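PDB 4PEV: membrane lipoprotein family protein from Aeropyrum pernix, which binds adenosine and probably delivers it, as the solute-binding lipoprotein of an ABC transporter, for uptake across the cell membrane. Local coordinates for residues L56-V61 with S101-A106; E127-R132 with Q136-I141; L75-A80 with V88-P93; Y112-L117 with Y306-D311. All blocks are in the same frame, centred on the assembly; numbering follows the deposited sequence.

Contact 1. Residues L56-V61 with S101-A106; sequences LVLFDV and SVLDAA. With ADN (adenosine), chain F.
The carboxylate oxygen OD2 of D60 accepts a hydrogen bond from the backbone N of L121 and lies 3.1 Å from N1 of adenosine, with C2 of the base equally near; the bond from L121 helps fix the carboxylate at the adenine edge. Next along the chain, V61 brings its CB to within 3.7 Å of the exocyclic N6. These two loop residues follow strand 54-59, one face of which packs on helix 99-108, the axes of the short segments 11.1 Å apart and antiparallel at 175°. L58 does most of this packing by dividing its two methyls between neighbouring helix residues: CD1 meets V102 CG1 at 4.1 Å, while CD2 meets L103 CD1 at 4.2 Å. Further back, L56 has CG anti to its backbone N (chi1 -178°), which carries CD2 out to A106 CB at 3.7 Å. Branched leucines can span the gap between sheet and helix, and A106 offers only a methyl to meet L56. The helix connects strand 87-91 to strand 114-118 and so passes over strand 54-59, which lies between them. The chemistry thus changes along one strand, from purely apolar packing to a polar end, where D60, a binding residue for adenosine, sits at the N1-C2 edge of the base with its carboxylate held by the L121 N-H.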
loop_
_atom_site.group_PDB
_atom_site.type_symbol
_atom_site.label_atom_id
_atom_site.label_comp_id
_atom_site.label_asym_id
_atom_site.label_seq_id
_atom_site.Cartn_x
_atom_site.Cartn_y
_atom_site.Cartn_z
ATOM N N LEU C 56 -8.556 -17.683 11.489
ATOM C CA LEU C 56 -7.130 -17.540 11.703
ATOM C C LEU C 56 -6.634 -16.514 10.712
ATOM O O LEU C 56 -6.873 -16.639 9.508
ATOM C CB LEU C 56 -6.402 -18.863 11.473
ATOM C CG LEU C 56 -4.887 -18.837 11.713
ATOM C CD1 LEU C 56 -4.534 -18.556 13.173
ATOM C CD2 LEU C 56 -4.282 -20.149 11.265
ATOM N N VAL C 57 -5.963 -15.491 11.228
ATOM C CA VAL C 57 -5.312 -14.498 10.397
ATOM C C VAL C 57 -3.835 -14.742 10.509
ATOM O O VAL C 57 -3.257 -14.713 11.606
ATOM C CB VAL C 57 -5.611 -13.067 10.832
ATOM C CG1 VAL C 57 -4.852 -12.083 9.933
ATOM C CG2 VAL C 57 -7.112 -12.804 10.780
ATOM N N LEU C 58 -3.230 -14.973 9.359
ATOM C CA LEU C 58 -1.925 -15.560 9.283
ATOM C C LEU C 58 -1.078 -14.568 8.502
ATOM O O LEU C 58 -1.232 -14.418 7.293
ATOM C CB LEU C 58 -2.060 -16.926 8.604
ATOM C CG LEU C 58 -1.054 -18.069 8.779
ATOM C CD1 LEU C 58 -0.313 -18.060 10.108
ATOM C CD2 LEU C 58 -1.755 -19.399 8.573
ATOM N N PHE C 59 -0.231 -13.844 9.222
ATOM C CA PHE C 59 0.604 -12.837 8.622
ATOM C C PHE C 59 1.791 -13.441 7.904
ATOM O O PHE C 59 2.176 -14.597 8.094
ATOM C CB PHE C 59 1.080 -11.812 9.662
ATOM C CG PHE C 59 -0.039 -11.005 10.276
ATOM C CD1 PHE C 59 -0.798 -10.128 9.495
ATOM C CD2 PHE C 59 -0.345 -11.131 11.630
ATOM C CE1 PHE C 59 -1.845 -9.392 10.060
ATOM C CE2 PHE C 59 -1.375 -10.395 12.202
ATOM C CZ PHE C 59 -2.128 -9.524 11.418
ATOM N N ASP C 60 2.366 -12.606 7.062
ATOM C CA ASP C 60 3.439 -12.985 6.185
ATOM C C ASP C 60 4.719 -12.874 6.973
ATOM O O ASP C 60 5.289 -13.859 7.400
ATOM C CB ASP C 60 3.471 -12.000 4.998
ATOM C CG ASP C 60 3.725 -12.665 3.724
ATOM O OD1 ASP C 60 3.884 -13.897 3.763
ATOM O OD2 ASP C 60 3.744 -11.976 2.691
ATOM N N VAL C 61 5.126 -11.637 7.203
ATOM C CA VAL C 61 6.459 -11.332 7.654
ATOM C C VAL C 61 6.350 -10.696 9.029
ATOM O O VAL C 61 6.841 -11.243 10.019
ATOM C CB VAL C 61 7.135 -10.349 6.672
ATOM C CG1 VAL C 61 8.494 -9.906 7.193
ATOM C CG2 VAL C 61 7.247 -10.976 5.288
ATOM N N SER C 101 4.554 -25.561 6.559
ATOM C CA SER C 101 4.262 -26.475 7.650
ATOM C C SER C 101 3.202 -25.940 8.598
ATOM O O SER C 101 2.342 -26.673 9.087
ATOM C CB SER C 101 5.516 -26.737 8.448
ATOM O OG SER C 101 5.193 -27.648 9.473
ATOM N N VAL C 102 3.299 -24.648 8.858
ATOM C CA VAL C 102 2.378 -23.924 9.725
ATOM C C VAL C 102 0.981 -23.813 9.096
ATOM O O VAL C 102 -0.063 -23.929 9.782
ATOM C CB VAL C 102 3.001 -22.532 10.038
ATOM C CG1 VAL C 102 1.964 -21.453 10.267
ATOM C CG2 VAL C 102 3.931 -22.657 11.222
ATOM N N LEU C 103 0.961 -23.572 7.789
ATOM C CA LEU C 103 -0.292 -23.483 7.055
ATOM C C LEU C 103 -0.959 -24.853 6.967
ATOM O O LEU C 103 -2.176 -24.971 7.063
ATOM C CB LEU C 103 -0.032 -22.917 5.664
ATOM C CG LEU C 103 -1.234 -22.763 4.734
ATOM C CD1 LEU C 103 -2.373 -22.038 5.426
ATOM C CD2 LEU C 103 -0.802 -22.033 3.485
ATOM N N ASP C 104 -0.136 -25.883 6.813
ATOM C CA ASP C 104 -0.599 -27.271 6.729
ATOM C C ASP C 104 -1.206 -27.747 8.056
ATOM O O ASP C 104 -2.263 -28.364 8.072
ATOM C CB ASP C 104 0.573 -28.176 6.279
ATOM C CG ASP C 104 0.121 -29.566 5.859
ATOM O OD1 ASP C 104 0.078 -30.463 6.731
ATOM O OD2 ASP C 104 -0.178 -29.770 4.657
ATOM N N ALA C 105 -0.541 -27.415 9.161
ATOM C CA ALA C 105 -0.990 -27.805 10.499
ATOM C C ALA C 105 -2.269 -27.110 10.935
ATOM O O ALA C 105 -3.075 -27.704 11.637
ATOM C CB ALA C 105 0.112 -27.541 11.522
ATOM N N ALA C 106 -2.445 -25.854 10.543
ATOM C CA ALA C 106 -3.667 -25.133 10.863
ATOM C C ALA C 106 -4.871 -25.664 10.080
ATOM O O ALA C 106 -6.002 -25.662 10.578
ATOM C CB ALA C 106 -3.473 -23.648 10.601
HETATM O "O5'" ADN F . 3.550 -1.110 2.382
HETATM C "C5'" ADN F . 3.487 -1.140 0.944
HETATM C "C4'" ADN F . 3.028 -2.467 0.331
HETATM O "O4'" ADN F . 3.958 -3.524 0.581
HETATM C "C3'" ADN F . 1.692 -3.029 0.808
HETATM O "O3'" ADN F . 0.577 -2.392 0.175
HETATM C "C2'" ADN F . 1.828 -4.509 0.466
HETATM O "O2'" ADN F . 1.518 -4.804 -0.903
HETATM C "C1'" ADN F . 3.289 -4.774 0.717
HETATM N N9 ADN F . 3.514 -5.271 2.088
HETATM C C8 ADN F . 3.582 -4.543 3.227
HETATM N N7 ADN F . 3.817 -5.336 4.307
HETATM C C5 ADN F . 3.911 -6.599 3.838
HETATM C C6 ADN F . 4.143 -7.944 4.407
HETATM N N6 ADN F . 4.325 -8.088 5.733
HETATM N N1 ADN F . 4.153 -9.009 3.567
HETATM C C2 ADN F . 3.960 -8.883 2.237
HETATM N N3 ADN F . 3.742 -7.698 1.652
HETATM C C4 ADN F . 3.703 -6.549 2.380
#

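Contact 2. Residues E127-R132 with Q136-I141; sequences EKVAPR and QKYALI
The last turn of helix 123-132 comes near the beginning of segment 136-141, with the CA atoms of A130 and Q136 7.6 Å apart and a three-residue turn joining the two segments. Proline P131 has no N-H to give to the preceding turn, and the helix kinks there. The side chain that fills the angle is Y138. With CG beside its own backbone N (chi1 -59°), the ring reaches from the strand to the helix, where CE2 comes 3.8 Å from A130 CA and 4.1 Å from A130 CB. V129 crosses the tyrosine at about a right angle, its CG1 3.6 Å from the Y138 OH. Alanine suits the position nearest the ring, since a bare methyl lets the backbone approach the aromatic carbons. Tyrosine suits the strand because it is long and apolar along its flank yet ends in a hydroxyl, and that buried hydroxyl is hydrogen-bonded to S107 OG of helix 99-108. At the turn, Q136 curls forward alongside its own backbone, its NE2 donating to K137 O at 3.0 Å with an N-H...O angle of 159°, the acceptor lying close to the amide plane; the same NE2 also bonds to Y112 O. N151 ND2 joins the two segments from outside, being hydrogen-bonded to both A130 O and Q136 O. Strand 114-118, helix 123-132 and strand 137-141 form a beta-alpha-beta unit with adjacent parallel strands, and this contact packs its helix on its second strand, as in other Rossmann-like lobes of periplasmic binding proteins.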
loop_
_atom_site.group_PDB
_atom_site.type_symbol
_atom_site.label_atom_id
_atom_site.label_comp_id
_atom_site.label_asym_id
_atom_site.label_seq_id
_atom_site.Cartn_x
_atom_site.Cartn_y
_atom_site.Cartn_z
ATOM N N GLU C 127 -0.685 -22.705 -2.857
ATOM C CA GLU C 127 -0.835 -23.473 -4.105
ATOM C C GLU C 127 -0.641 -24.974 -3.850
ATOM O O GLU C 127 -1.298 -25.803 -4.465
ATOM C CB GLU C 127 0.159 -22.964 -5.182
ATOM C CG GLU C 127 -0.306 -21.707 -5.940
ATOM C CD GLU C 127 0.783 -21.005 -6.770
ATOM O OE1 GLU C 127 0.448 -19.993 -7.421
ATOM O OE2 GLU C 127 1.969 -21.426 -6.783
ATOM N N LYS C 128 0.252 -25.291 -2.920
ATOM C CA LYS C 128 0.542 -26.655 -2.500
ATOM C C LYS C 128 -0.456 -27.207 -1.481
ATOM O O LYS C 128 -0.872 -28.366 -1.583
ATOM C CB LYS C 128 1.943 -26.700 -1.885
ATOM C CG LYS C 128 3.033 -26.281 -2.855
ATOM C CD LYS C 128 4.410 -26.287 -2.212
ATOM C CE LYS C 128 5.495 -26.570 -3.245
ATOM N NZ LYS C 128 6.674 -25.697 -2.998
ATOM N N VAL C 129 -0.827 -26.384 -0.495
ATOM C CA VAL C 129 -1.614 -26.845 0.654
ATOM C C VAL C 129 -3.121 -26.952 0.372
ATOM O O VAL C 129 -3.774 -27.923 0.796
ATOM C CB VAL C 129 -1.384 -25.936 1.879
ATOM C CG1 VAL C 129 -2.367 -26.261 2.995
ATOM C CG2 VAL C 129 0.044 -26.068 2.385
ATOM N N ALA C 130 -3.659 -25.951 -0.328
ATOM C CA ALA C 130 -5.081 -25.861 -0.617
ATOM C C ALA C 130 -5.688 -27.127 -1.207
ATOM O O ALA C 130 -6.761 -27.534 -0.767
ATOM C CB ALA C 130 -5.358 -24.683 -1.523
ATOM N N PRO C 131 -5.033 -27.750 -2.211
ATOM C CA PRO C 131 -5.662 -28.971 -2.752
ATOM C C PRO C 131 -5.681 -30.174 -1.786
ATOM O O PRO C 131 -6.616 -30.957 -1.851
ATOM C CB PRO C 131 -4.845 -29.265 -4.019
ATOM C CG PRO C 131 -3.534 -28.601 -3.785
ATOM C CD PRO C 131 -3.860 -27.355 -3.011
ATOM N N ARG C 132 -4.688 -30.307 -0.901
ATOM C CA ARG C 132 -4.740 -31.310 0.190
ATOM C C ARG C 132 -5.906 -31.178 1.198
ATOM O O ARG C 132 -6.237 -32.149 1.849
ATOM C CB ARG C 132 -3.465 -31.288 1.027
ATOM C CG ARG C 132 -2.186 -31.572 0.281
ATOM C CD ARG C 132 -1.065 -31.754 1.280
ATOM N NE ARG C 132 0.122 -31.010 0.882
ATOM C CZ ARG C 132 1.114 -30.654 1.703
ATOM N NH1 ARG C 132 1.084 -30.974 2.995
ATOM N NH2 ARG C 132 2.152 -29.965 1.230
ATOM N N GLN C 136 -11.311 -27.084 3.641
ATOM C CA GLN C 136 -10.815 -25.924 4.374
ATOM C C GLN C 136 -10.913 -24.720 3.462
ATOM O O GLN C 136 -10.338 -24.753 2.373
ATOM C CB GLN C 136 -9.342 -26.124 4.775
ATOM C CG GLN C 136 -8.696 -24.960 5.503
ATOM C CD GLN C 136 -9.462 -24.595 6.752
ATOM O OE1 GLN C 136 -9.631 -25.427 7.629
ATOM N NE2 GLN C 136 -9.951 -23.359 6.828
ATOM N N LYS C 137 -11.605 -23.666 3.918
ATOM C CA LYS C 137 -11.697 -22.404 3.175
ATOM C C LYS C 137 -10.554 -21.462 3.516
ATOM O O LYS C 137 -10.180 -21.337 4.678
ATOM C CB LYS C 137 -12.994 -21.676 3.474
ATOM C CG LYS C 137 -14.201 -22.573 3.549
ATOM C CD LYS C 137 -15.475 -21.788 3.280
ATOM C CE LYS C 137 -16.689 -22.485 3.877
ATOM N NZ LYS C 137 -16.645 -22.469 5.369
ATOM N N TYR C 138 -10.041 -20.783 2.484
ATOM C CA TYR C 138 -8.912 -19.860 2.587
ATOM C C TYR C 138 -9.245 -18.535 1.931
ATOM O O TYR C 138 -9.878 -18.516 0.886
ATOM C CB TYR C 138 -7.709 -20.420 1.853
ATOM C CG TYR C 138 -7.216 -21.759 2.346
ATOM C CD1 TYR C 138 -6.337 -21.847 3.409
ATOM C CD2 TYR C 138 -7.605 -22.937 1.724
ATOM C CE1 TYR C 138 -5.879 -23.065 3.849
ATOM C CE2 TYR C 138 -7.139 -24.160 2.147
ATOM C CZ TYR C 138 -6.283 -24.216 3.210
ATOM O OH TYR C 138 -5.822 -25.427 3.644
ATOM N N ALA C 139 -8.800 -17.427 2.525
ATOM C CA ALA C 139 -8.759 -16.146 1.813
ATOM C C ALA C 139 -7.311 -15.682 1.689
ATOM O O ALA C 139 -6.606 -15.568 2.677
ATOM C CB ALA C 139 -9.609 -15.098 2.505
ATOM N N LEU C 140 -6.866 -15.472 0.457
ATOM C CA LEU C 140 -5.531 -14.961 0.192
ATOM C C LEU C 140 -5.666 -13.477 -0.055
ATOM O O LEU C 140 -6.457 -13.071 -0.895
ATOM C CB LEU C 140 -4.939 -15.654 -1.031
ATOM C CG LEU C 140 -3.485 -15.341 -1.398
ATOM C CD1 LEU C 140 -2.539 -15.364 -0.195
ATOM C CD2 LEU C 140 -2.994 -16.308 -2.466
ATOM N N ILE C 141 -4.932 -12.663 0.697
ATOM C CA ILE C 141 -5.015 -11.205 0.550
ATOM C C ILE C 141 -3.757 -10.666 -0.131
ATOM O O ILE C 141 -2.638 -11.064 0.219
ATOM C CB ILE C 141 -5.186 -10.481 1.899
ATOM C CG1 ILE C 141 -6.277 -11.136 2.764
ATOM C CG2 ILE C 141 -5.482 -9.008 1.681
ATOM C CD1 ILE C 141 -7.635 -11.278 2.104
#

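Contact 3. Residues L75-A80 with V88-P93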
loop_
_atom_site.group_PDB
_atom_site.type_symbol
_atom_site.label_atom_id
_atom_site.label_comp_id
_atom_site.label_asym_id
_atom_site.label_seq_id
_atom_site.Cartn_x
_atom_site.Cartn_y
_atom_site.Cartn_z
ATOM N N LEU C 75 -7.465 -4.682 11.370
ATOM C CA LEU C 75 -8.612 -3.819 11.557
ATOM C C LEU C 75 -9.875 -4.473 11.013
ATOM O O LEU C 75 -10.916 -4.436 11.658
ATOM C CB LEU C 75 -8.394 -2.498 10.839
ATOM C CG LEU C 75 -9.160 -1.344 11.448
ATOM C CD1 LEU C 75 -8.360 -0.822 12.628
ATOM C CD2 LEU C 75 -9.386 -0.239 10.432
ATOM N N GLY C 76 -9.778 -5.058 9.816
ATOM C CA GLY C 76 -10.902 -5.764 9.195
ATOM C C GLY C 76 -11.321 -6.979 10.002
ATOM O O GLY C 76 -12.499 -7.276 10.152
ATOM N N ALA C 77 -10.334 -7.688 10.522
ATOM C CA ALA C 77 -10.582 -8.794 11.406
ATOM C C ALA C 77 -11.160 -8.331 12.732
ATOM O O ALA C 77 -12.023 -9.001 13.269
ATOM C CB ALA C 77 -9.294 -9.559 11.639
ATOM N N ASP C 78 -10.671 -7.213 13.273
ATOM C CA ASP C 78 -11.155 -6.696 14.564
ATOM C C ASP C 78 -12.617 -6.247 14.433
ATOM O O ASP C 78 -13.430 -6.477 15.330
ATOM C CB ASP C 78 -10.276 -5.532 15.080
ATOM C CG ASP C 78 -8.876 -5.997 15.631
ATOM O OD1 ASP C 78 -8.759 -7.142 16.150
ATOM O OD2 ASP C 78 -7.892 -5.196 15.556
ATOM N N ARG C 79 -12.946 -5.627 13.306
ATOM C CA ARG C 79 -14.323 -5.210 13.013
ATOM C C ARG C 79 -15.269 -6.423 12.908
ATOM O O ARG C 79 -16.408 -6.368 13.363
ATOM C CB ARG C 79 -14.370 -4.385 11.713
ATOM C CG ARG C 79 -15.517 -3.390 11.580
ATOM C CD ARG C 79 -15.711 -2.950 10.118
ATOM N NE ARG C 79 -14.447 -2.601 9.424
ATOM C CZ ARG C 79 -14.265 -2.534 8.089
ATOM N NH1 ARG C 79 -15.256 -2.789 7.214
ATOM N NH2 ARG C 79 -13.058 -2.208 7.622
ATOM N N ALA C 80 -14.793 -7.516 12.327
ATOM C CA ALA C 80 -15.601 -8.727 12.202
ATOM C C ALA C 80 -15.822 -9.427 13.547
ATOM O O ALA C 80 -16.908 -9.924 13.819
ATOM C CB ALA C 80 -14.947 -9.673 11.225
ATOM N N VAL C 88 -11.272 -14.451 16.414
ATOM C CA VAL C 88 -10.083 -14.298 15.600
ATOM C C VAL C 88 -8.838 -14.701 16.402
ATOM O O VAL C 88 -8.709 -14.372 17.573
ATOM C CB VAL C 88 -9.981 -12.863 15.066
ATOM C CG1 VAL C 88 -8.673 -12.645 14.324
ATOM C CG2 VAL C 88 -11.145 -12.573 14.136
ATOM N N VAL C 89 -7.954 -15.465 15.765
ATOM C CA VAL C 89 -6.612 -15.735 16.270
ATOM C C VAL C 89 -5.639 -15.174 15.245
ATOM O O VAL C 89 -5.803 -15.413 14.055
ATOM C CB VAL C 89 -6.360 -17.248 16.389
ATOM C CG1 VAL C 89 -4.900 -17.531 16.734
ATOM C CG2 VAL C 89 -7.293 -17.865 17.414
ATOM N N PHE C 90 -4.642 -14.415 15.696
ATOM C CA PHE C 90 -3.579 -13.930 14.808
ATOM C C PHE C 90 -2.387 -14.838 14.971
ATOM O O PHE C 90 -2.270 -15.543 15.964
ATOM C CB PHE C 90 -3.186 -12.502 15.139
ATOM C CG PHE C 90 -4.310 -11.529 14.996
ATOM C CD1 PHE C 90 -4.664 -11.042 13.751
ATOM C CD2 PHE C 90 -5.031 -11.113 16.105
ATOM C CE1 PHE C 90 -5.697 -10.147 13.611
ATOM C CE2 PHE C 90 -6.070 -10.214 15.974
ATOM C CZ PHE C 90 -6.400 -9.723 14.729
ATOM N N GLN C 91 -1.511 -14.843 13.981
ATOM C CA GLN C 91 -0.326 -15.680 14.048
ATOM C C GLN C 91 0.733 -15.203 13.061
ATOM O O GLN C 91 0.424 -14.858 11.914
ATOM C CB GLN C 91 -0.706 -17.125 13.762
ATOM C CG GLN C 91 0.449 -18.092 13.908
ATOM C CD GLN C 91 0.017 -19.527 13.761
ATOM O OE1 GLN C 91 -1.100 -19.895 14.118
ATOM N NE2 GLN C 91 0.908 -20.351 13.237
ATOM N N THR C 92 1.982 -15.178 13.524
ATOM C CA THR C 92 3.101 -14.643 12.739
ATOM C C THR C 92 4.247 -15.656 12.716
ATOM O O THR C 92 4.909 -15.866 13.736
ATOM C CB THR C 92 3.596 -13.293 13.310
ATOM O OG1 THR C 92 2.471 -12.465 13.652
ATOM C CG2 THR C 92 4.466 -12.569 12.290
ATOM N N PRO C 93 4.483 -16.288 11.556
ATOM C CA PRO C 93 5.582 -17.229 11.438
ATOM C C PRO C 93 6.899 -16.542 11.694
ATOM O O PRO C 93 7.069 -15.373 11.329
ATOM C CB PRO C 93 5.524 -17.685 9.971
ATOM C CG PRO C 93 4.216 -17.252 9.457
ATOM C CD PRO C 93 3.825 -16.053 10.265
#
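A77 meets two side chains of the strand with a single methyl: its CB is 4.1 Å from V88 CG1 and equally 4.1 Å from F90 CE1. The other branch of V88, CG2, rests 3.8 Å from the carbonyl oxygen of A77, so valine covers both the methyl and the backbone of the helix. Beside them D78, on the exposed side of the helix, brings its carboxylate in, and its OD1 lies in the plane of the F90 ring, 3.8 Å from CZ. Carboxylate and ring planes stand 76° apart; an oxygen at the ring edge faces the weakly positive C-H rim instead of the electron-rich face. Helix and strand run nearly antiparallel, at 159°, as second and third elements of the beta-alpha-beta unit formed by strand 54-59, helix 69-84 and strand 87-91, the last being an edge strand of the sheet. A77 suits the inner side of the helix because its lone methyl fits between V88 and F90. Within the strand, V88 CG1 supports one face of F90 near its rim, 3.7 Å above the plane. R64 makes a cation-pi contact with the same ring, and V57 of the neighbouring strand packs against it. V305 of helix 301-313 touches A77 from beyond the contact.

Contact 4. Residues Y112-L117 with Y306-D311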
loop_
_atom_site.group_PDB
_atom_site.type_symbol
_atom_site.label_atom_id
_atom_site.label_comp_id
_atom_site.label_asym_id
_atom_site.label_seq_id
_atom_site.Cartn_x
_atom_site.Cartn_y
_atom_site.Cartn_z
ATOM N N TYR C 112 -10.517 -23.885 12.312
ATOM C CA TYR C 112 -10.817 -22.626 11.649
ATOM C C TYR C 112 -11.736 -22.793 10.446
ATOM O O TYR C 112 -11.424 -23.503 9.495
ATOM C CB TYR C 112 -9.522 -21.932 11.225
ATOM C CG TYR C 112 -8.617 -21.723 12.383
ATOM C CD1 TYR C 112 -8.886 -20.749 13.320
ATOM C CD2 TYR C 112 -7.510 -22.518 12.564
ATOM C CE1 TYR C 112 -8.073 -20.576 14.424
ATOM C CE2 TYR C 112 -6.679 -22.351 13.645
ATOM C CZ TYR C 112 -6.966 -21.378 14.568
ATOM O OH TYR C 112 -6.134 -21.216 15.638
ATOM N N ASP C 113 -12.861 -22.092 10.502
ATOM C CA ASP C 113 -13.802 -22.049 9.408
ATOM C C ASP C 113 -13.177 -21.348 8.199
ATOM O O ASP C 113 -13.422 -21.727 7.057
ATOM C CB ASP C 113 -15.091 -21.367 9.867
ATOM C CG ASP C 113 -15.710 -22.066 11.080
ATOM O OD1 ASP C 113 -16.420 -23.091 10.920
ATOM O OD2 ASP C 113 -15.461 -21.606 12.211
ATOM N N LEU C 114 -12.344 -20.349 8.463
ATOM C CA LEU C 114 -11.613 -19.618 7.422
ATOM C C LEU C 114 -10.169 -19.390 7.888
ATOM O O LEU C 114 -9.912 -19.089 9.071
ATOM C CB LEU C 114 -12.288 -18.264 7.142
ATOM C CG LEU C 114 -11.740 -17.363 6.029
ATOM C CD1 LEU C 114 -11.904 -17.980 4.650
ATOM C CD2 LEU C 114 -12.422 -16.008 6.077
ATOM N N ILE C 115 -9.236 -19.553 6.958
ATOM C CA ILE C 115 -7.865 -19.165 7.196
ATOM C C ILE C 115 -7.594 -17.989 6.269
ATOM O O ILE C 115 -7.748 -18.106 5.052
ATOM C CB ILE C 115 -6.886 -20.330 6.966
ATOM C CG1 ILE C 115 -7.158 -21.447 7.985
ATOM C CG2 ILE C 115 -5.436 -19.858 7.095
ATOM C CD1 ILE C 115 -6.305 -22.681 7.787
ATOM N N VAL C 116 -7.223 -16.855 6.862
ATOM C CA VAL C 116 -6.952 -15.638 6.120
ATOM C C VAL C 116 -5.452 -15.455 5.995
ATOM O O VAL C 116 -4.739 -15.425 6.993
ATOM C CB VAL C 116 -7.558 -14.408 6.808
ATOM C CG1 VAL C 116 -7.186 -13.140 6.056
ATOM C CG2 VAL C 116 -9.066 -14.547 6.890
ATOM N N LEU C 117 -4.980 -15.314 4.764
ATOM C CA LEU C 117 -3.550 -15.289 4.498
ATOM C C LEU C 117 -3.135 -13.921 3.979
ATOM O O LEU C 117 -3.472 -13.534 2.857
ATOM C CB LEU C 117 -3.193 -16.401 3.507
ATOM C CG LEU C 117 -3.536 -17.814 4.002
ATOM C CD1 LEU C 117 -3.389 -18.814 2.878
ATOM C CD2 LEU C 117 -2.675 -18.215 5.190
ATOM N N TYR C 306 -12.554 -8.296 6.043
ATOM C CA TYR C 306 -13.909 -8.222 6.596
ATOM C C TYR C 306 -14.968 -8.862 5.666
ATOM O O TYR C 306 -15.873 -9.553 6.130
ATOM C CB TYR C 306 -14.293 -6.759 6.899
ATOM C CG TYR C 306 -15.685 -6.645 7.462
ATOM C CD1 TYR C 306 -15.906 -6.824 8.809
ATOM C CD2 TYR C 306 -16.783 -6.419 6.640
ATOM C CE1 TYR C 306 -17.179 -6.756 9.337
ATOM C CE2 TYR C 306 -18.055 -6.359 7.158
ATOM C CZ TYR C 306 -18.241 -6.526 8.510
ATOM O OH TYR C 306 -19.491 -6.469 9.075
ATOM N N THR C 307 -14.854 -8.619 4.362
ATOM C CA THR C 307 -15.743 -9.214 3.381
ATOM C C THR C 307 -15.574 -10.729 3.353
ATOM O O THR C 307 -16.542 -11.466 3.412
ATOM C CB THR C 307 -15.483 -8.603 1.985
ATOM O OG1 THR C 307 -15.907 -7.230 2.000
ATOM C CG2 THR C 307 -16.230 -9.352 0.892
ATOM N N ALA C 308 -14.341 -11.202 3.282
ATOM C CA ALA C 308 -14.090 -12.656 3.283
ATOM C C ALA C 308 -14.630 -13.376 4.532
ATOM O O ALA C 308 -15.057 -14.528 4.454
ATOM C CB ALA C 308 -12.603 -12.933 3.125
ATOM N N ILE C 309 -14.585 -12.704 5.680
ATOM C CA ILE C 309 -15.095 -13.266 6.920
ATOM C C ILE C 309 -16.615 -13.229 6.964
ATOM O O ILE C 309 -17.251 -14.168 7.458
ATOM C CB ILE C 309 -14.542 -12.513 8.132
ATOM C CG1 ILE C 309 -13.046 -12.764 8.239
ATOM C CG2 ILE C 309 -15.214 -12.978 9.412
ATOM C CD1 ILE C 309 -12.335 -11.827 9.180
ATOM N N LYS C 310 -17.196 -12.140 6.469
ATOM C CA LYS C 310 -18.656 -12.007 6.422
ATOM C C LYS C 310 -19.246 -13.071 5.499
ATOM O O LYS C 310 -20.118 -13.833 5.903
ATOM C CB LYS C 310 -19.063 -10.619 5.947
ATOM C CG LYS C 310 -20.472 -10.252 6.334
ATOM C CD LYS C 310 -20.892 -8.938 5.712
ATOM C CE LYS C 310 -22.167 -8.419 6.363
ATOM N NZ LYS C 310 -22.878 -7.499 5.436
ATOM N N ASP C 311 -18.736 -13.146 4.273
ATOM C CA ASP C 311 -19.130 -14.197 3.331
ATOM C C ASP C 311 -19.226 -15.550 4.048
ATOM O O ASP C 311 -20.243 -16.225 3.947
ATOM C CB ASP C 311 -18.156 -14.285 2.140
ATOM C CG ASP C 311 -18.410 -13.207 1.059
ATOM O OD1 ASP C 311 -19.170 -12.241 1.294
ATOM O OD2 ASP C 311 -17.841 -13.328 -0.048
#
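L114 points from its strand toward helix 301-313, and one methyl, CD2, does the touching. It settles where A308 and I309 follow each other on the helix: 3.4 Å from the carbonyl oxygen of A308, 3.9 Å from I309 CA and 3.9 Å from I309 CG1. The extended first torsion (chi1 -176°) carries the fork of L114 away from the strand backbone and out to the helix. A308 directs its CB toward the strand, yet that methyl stays 4.3 Å from L114 CD2, so the leucine lies largely against backbone. I309 stands to one side; its CG1, held beside its own backbone N (chi1 -67°), flanks the leucine methyl. V116 also faces the helix, two residues along the strand, but its side chain keeps a looser 4.6 Å. Alanine suits a helix position that faces the sheet, while leucine and isoleucine fill the ground around it. Helix 301-313 follows strand 293-299 of the other sheet and leads to strand 320-324 at the edge of this one. Here it covers the interior strand 114-118, with A308 also on A139 of strand 137-141 and I309 against A80 of the neighbouring helix 69-84.

All four contacts pack a helix on the six-stranded parallel sheet of one lobe. Contacts 1, 2 and 4 are buried on interior strands; contact 3, at edge strand 87-91, is partly exposed, and it alone places a carboxylate across the interface. Helices 99-108 and 123-132, from contacts 1 and 2, are neighbours, joined by L103, which packs against both V129 and Y138. Helices 69-84 and 301-313, from contacts 3 and 4, pair likewise through A80 with I309 and Y306. Strand 54-59 hydrogen-bonds to strands of contacts 3 and 4, and strand 114-118 to that of contact 2. Contact 1 alone reaches adenosine.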